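Local coordinates for phenolic acid decarboxylase (Sedimentibacter hydroxybenzoicus, PDB 7AE5), which catalyses the reversible, non-oxidative decarboxylation of 4-hydroxybenzoate and 3,4-dihydroxybenzoate, with prenylated FMN and manganese as cofactors, at residues C[363-368]-C[441-446]; C[406-409]-C[413-416]. All blocks are in the same frame, centred on the assembly; numbering follows the deposited sequence. Where two conformers were deposited one is given.

How the contacts relate
Followed from the N terminus, the chain first reaches these contacts at 363-368, the start of helix 364-372 and one half of contact 1. It then runs through strand 384-388 and helix 397-407 to contact 2, a short loop that 406-409 and 413-416 close between that helix and strand 414-421. After strand 434-441, segment 441-446 returns to helix 364-372 and completes contact 1, so the small loop sits within the larger one. The two meet where Asp441 N approaches Asp413 O. Both share one rubidium ion and its water 3; the ion joins the end of helix 397-407, the start of strand 414-421 and the chain leaving strand 434-441, while helix 364-372 packs alongside through Ala365 and Lys366.

Contact 1 (C[363-368]-C[441-446]); sequences GYAKGV and DATTPV. With RB (rubidium ion), chain Q.
Ala365, in the first turn of helix 364-372, faces Asp441 at the end of strand 434-441 with their CA atoms 6.2 Å apart, and no direct hydrogen bond joins the two segments. The methyl of Ala365 does the touching: CB presses on Asp441 OD1 at 3.1 Å, a tight fit, and on Thr443 OG1 at 3.6 Å. The Asp441 carboxylate swings anti to the backbone N (chi1 173°), which brings OD1 within range of Thr443 N at 3.2 Å. That donor comes from above the carboxylate plane, 52° out of it, and closes an Asx turn. The extended chain of Lys366 crosses Asp441 at about a right angle, CE lying 4.0 Å from Asp441 CB, while NZ goes on to Glu418 O of the second subunit. Water 1 bridges the backbones, accepting from Gly363 N and from Val446 N. Asp441 OD2 accepts from water 3, which also binds the rubidium ion. An alanine in place of Asp441 has no carboxylate for Thr443 N and water 3, and the bend would probably be less firmly set. Asp441 O and Thr443 O each bind rubidium at 2.5 Å, and Arg407 and Asp413 complete the site with water 3. The arrangement is an Asx turn that folds two carbonyls round a monovalent cation, where the chain runs out of strand 434-441 beside the N-terminal end of helix 364-372.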
# COMPACT_ATOMS: atom_id res chain seq x y z
N GLY C 363 -3.12 9.33 18.73
CA GLY C 363 -3.96 8.63 17.79
C GLY C 363 -5.44 8.86 17.95
O GLY C 363 -6.23 8.32 17.16
N TYR C 364 -5.85 9.67 18.93
CA TYR C 364 -7.27 9.88 19.21
C TYR C 364 -8.01 10.48 18.02
O TYR C 364 -9.22 10.28 17.88
CB TYR C 364 -7.42 10.77 20.44
CG TYR C 364 -8.84 11.02 20.90
CD1 TYR C 364 -9.59 10.02 21.51
CD2 TYR C 364 -9.42 12.27 20.75
CE1 TYR C 364 -10.88 10.25 21.94
CE2 TYR C 364 -10.71 12.52 21.18
CZ TYR C 364 -11.44 11.51 21.77
OH TYR C 364 -12.72 11.75 22.20
N ALA C 365 -7.31 11.22 17.16
CA ALA C 365 -7.97 11.87 16.04
C ALA C 365 -8.53 10.86 15.05
O ALA C 365 -9.57 11.12 14.43
CB ALA C 365 -7.00 12.81 15.33
N LYS C 366 -7.86 9.72 14.87
CA LYS C 366 -8.42 8.69 14.01
C LYS C 366 -9.57 7.96 14.69
O LYS C 366 -10.49 7.49 14.01
CB LYS C 366 -7.33 7.70 13.59
CG LYS C 366 -6.23 8.35 12.77
CD LYS C 366 -5.57 7.36 11.82
CE LYS C 366 -4.59 8.08 10.90
NZ LYS C 366 -3.62 7.15 10.26
N GLY C 367 -9.55 7.88 16.02
CA GLY C 367 -10.70 7.34 16.72
C GLY C 367 -11.94 8.18 16.52
O GLY C 367 -13.04 7.65 16.34
N VAL C 368 -11.78 9.51 16.53
CA VAL C 368 -12.91 10.40 16.27
C VAL C 368 -13.46 10.16 14.87
O VAL C 368 -14.67 10.16 14.65
CB VAL C 368 -12.48 11.86 16.47
CG1 VAL C 368 -13.55 12.81 15.95
CG2 VAL C 368 -12.20 12.13 17.94
N ASP C 441 -5.40 12.71 9.30
CA ASP C 441 -5.16 13.16 10.67
C ASP C 441 -4.26 14.40 10.64
O ASP C 441 -3.04 14.33 10.83
CB ASP C 441 -4.56 12.03 11.51
CG ASP C 441 -4.13 12.48 12.89
OD1 ASP C 441 -4.68 13.49 13.38
OD2 ASP C 441 -3.26 11.82 13.50
N ALA C 442 -4.90 15.55 10.42
CA ALA C 442 -4.23 16.85 10.42
C ALA C 442 -4.05 17.42 11.82
O ALA C 442 -4.04 18.65 11.98
CB ALA C 442 -5.01 17.84 9.54
N THR C 443 -3.90 16.57 12.83
CA THR C 443 -3.69 17.04 14.19
C THR C 443 -2.23 16.90 14.61
O THR C 443 -1.45 16.13 14.03
CB THR C 443 -4.59 16.28 15.18
OG1 THR C 443 -4.14 14.93 15.30
CG2 THR C 443 -6.04 16.31 14.72
N THR C 444 -1.90 17.70 15.63
CA THR C 444 -0.57 17.70 16.24
C THR C 444 -0.41 16.46 17.11
O THR C 444 -1.30 16.16 17.91
CB THR C 444 -0.40 18.96 17.10
OG1 THR C 444 -0.67 20.13 16.31
CG2 THR C 444 1.01 19.04 17.66
N PRO C 445 0.70 15.73 16.99
CA PRO C 445 0.89 14.54 17.82
C PRO C 445 0.91 14.89 19.31
O PRO C 445 1.48 15.90 19.72
CB PRO C 445 2.25 14.00 17.36
CG PRO C 445 2.43 14.56 15.98
CD PRO C 445 1.77 15.90 15.99
N VAL C 446 0.25 14.05 20.09
CA VAL C 446 0.32 14.12 21.55
C VAL C 446 0.84 12.78 22.05
O VAL C 446 0.74 11.76 21.34
CB VAL C 446 -1.05 14.48 22.18
CG1 VAL C 446 -1.66 15.68 21.47
CG2 VAL C 446 -1.98 13.30 22.13
RB RB Q . -1.05 14.49 12.24
O HOH W 1 -1.47 11.88 18.42
O HOH W 2 -4.31 11.88 16.92
O HOH W 3 -1.11 13.00 14.19

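Contact 2 (C[406-409]-C[413-416]); sequences TRVH and DVSI. With RB (rubidium ion), chain Q.
Arg407 and Asp413 meet through the rubidium ion: Arg407 O binds it at 2.5 Å, and both carboxylate oxygens of Asp413 grip it in a bidentate clamp. Arg407 O and Asp413 OD2 lie only 2.7 Å apart, a closeness between two acceptors that the shared cation would make tolerable. Carbonyls of 441-446 bind the same ion. Two hydrogen bonds join the backbones and the carboxylate. His409 N gives a nearly straight bond (166°) to Asp413 OD2 at 3.1 Å, using the anti lone pair, so this oxygen serves metal and amide together and the carboxylate is kept from turning. Asp413 N returns a bond to His409 O at 2.7 Å, closing the turn across the three intervening residues. The His409 ring, its CG anti to the backbone N (chi1 -172°), carries NE2 to a hydrogen bond with Asn430 O of the third subunit. Apolar packing is slight: Val408 CG1 rests on Val414 CG2 at 4.0 Å, and Met438 of the third subunit also packs on Val414. The His409-to-Asp413 backbone bond, i to i+4, defines an alpha-turn between helix 397-407 and strand 414-421, with the cation beside it at a subunit interface.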
# COMPACT_ATOMS: atom_id res chain seq x y z
N THR C 406 1.02 21.32 7.51
CA THR C 406 2.00 21.32 8.59
C THR C 406 1.84 20.20 9.61
O THR C 406 2.77 19.97 10.39
CB THR C 406 2.00 22.67 9.33
OG1 THR C 406 0.69 22.94 9.85
CG2 THR C 406 2.42 23.80 8.40
N ARG C 407 0.70 19.50 9.65
CA ARG C 407 0.47 18.42 10.61
C ARG C 407 0.18 17.08 9.95
O ARG C 407 -0.06 16.09 10.67
CB ARG C 407 -0.69 18.78 11.55
CG ARG C 407 -0.72 20.23 12.00
CD ARG C 407 0.31 20.50 13.08
NE ARG C 407 1.07 21.72 12.80
CZ ARG C 407 1.52 22.55 13.73
NH1 ARG C 407 2.19 23.64 13.41
NH2 ARG C 407 1.30 22.27 15.01
N VAL C 408 0.16 17.01 8.63
CA VAL C 408 -0.13 15.78 7.90
C VAL C 408 1.18 15.26 7.32
O VAL C 408 1.75 15.84 6.40
CB VAL C 408 -1.16 16.00 6.79
CG1 VAL C 408 -1.24 14.77 5.89
CG2 VAL C 408 -2.52 16.30 7.38
N HIS C 409 1.66 14.16 7.89
CA HIS C 409 2.68 13.33 7.26
C HIS C 409 1.91 12.28 6.47
O HIS C 409 1.36 11.35 7.06
CB HIS C 409 3.60 12.70 8.30
CG HIS C 409 4.78 11.98 7.73
ND1 HIS C 409 4.67 11.00 6.76
CD2 HIS C 409 6.10 12.08 8.00
CE1 HIS C 409 5.87 10.54 6.46
NE2 HIS C 409 6.76 11.18 7.20
N ASP C 413 -0.36 9.87 8.53
CA ASP C 413 -1.59 10.58 8.88
C ASP C 413 -2.73 10.33 7.91
O ASP C 413 -3.83 10.84 8.13
CB ASP C 413 -1.33 12.10 8.98
CG ASP C 413 -0.81 12.57 10.36
OD1 ASP C 413 -1.38 12.20 11.41
OD2 ASP C 413 0.15 13.37 10.42
N VAL C 414 -2.52 9.55 6.84
CA VAL C 414 -3.53 9.35 5.80
C VAL C 414 -3.84 7.86 5.70
O VAL C 414 -2.95 7.05 5.42
CB VAL C 414 -3.07 9.90 4.44
CG1 VAL C 414 -4.10 9.59 3.37
CG2 VAL C 414 -2.82 11.40 4.52
N SER C 415 -5.12 7.51 5.88
CA SER C 415 -5.55 6.12 5.89
C SER C 415 -6.57 5.88 4.77
O SER C 415 -7.56 6.60 4.67
CB SER C 415 -6.16 5.75 7.24
OG SER C 415 -5.14 5.57 8.20
N ILE C 416 -6.31 4.86 3.96
CA ILE C 416 -7.17 4.48 2.84
C ILE C 416 -7.79 3.12 3.17
O ILE C 416 -7.07 2.13 3.31
CB ILE C 416 -6.37 4.42 1.53
CG1 ILE C 416 -5.76 5.78 1.21
CG2 ILE C 416 -7.24 3.95 0.39
CD1 ILE C 416 -6.78 6.84 0.87
RB RB Q . -1.05 14.49 12.24
O HOH W 3 -1.11 13.00 14.19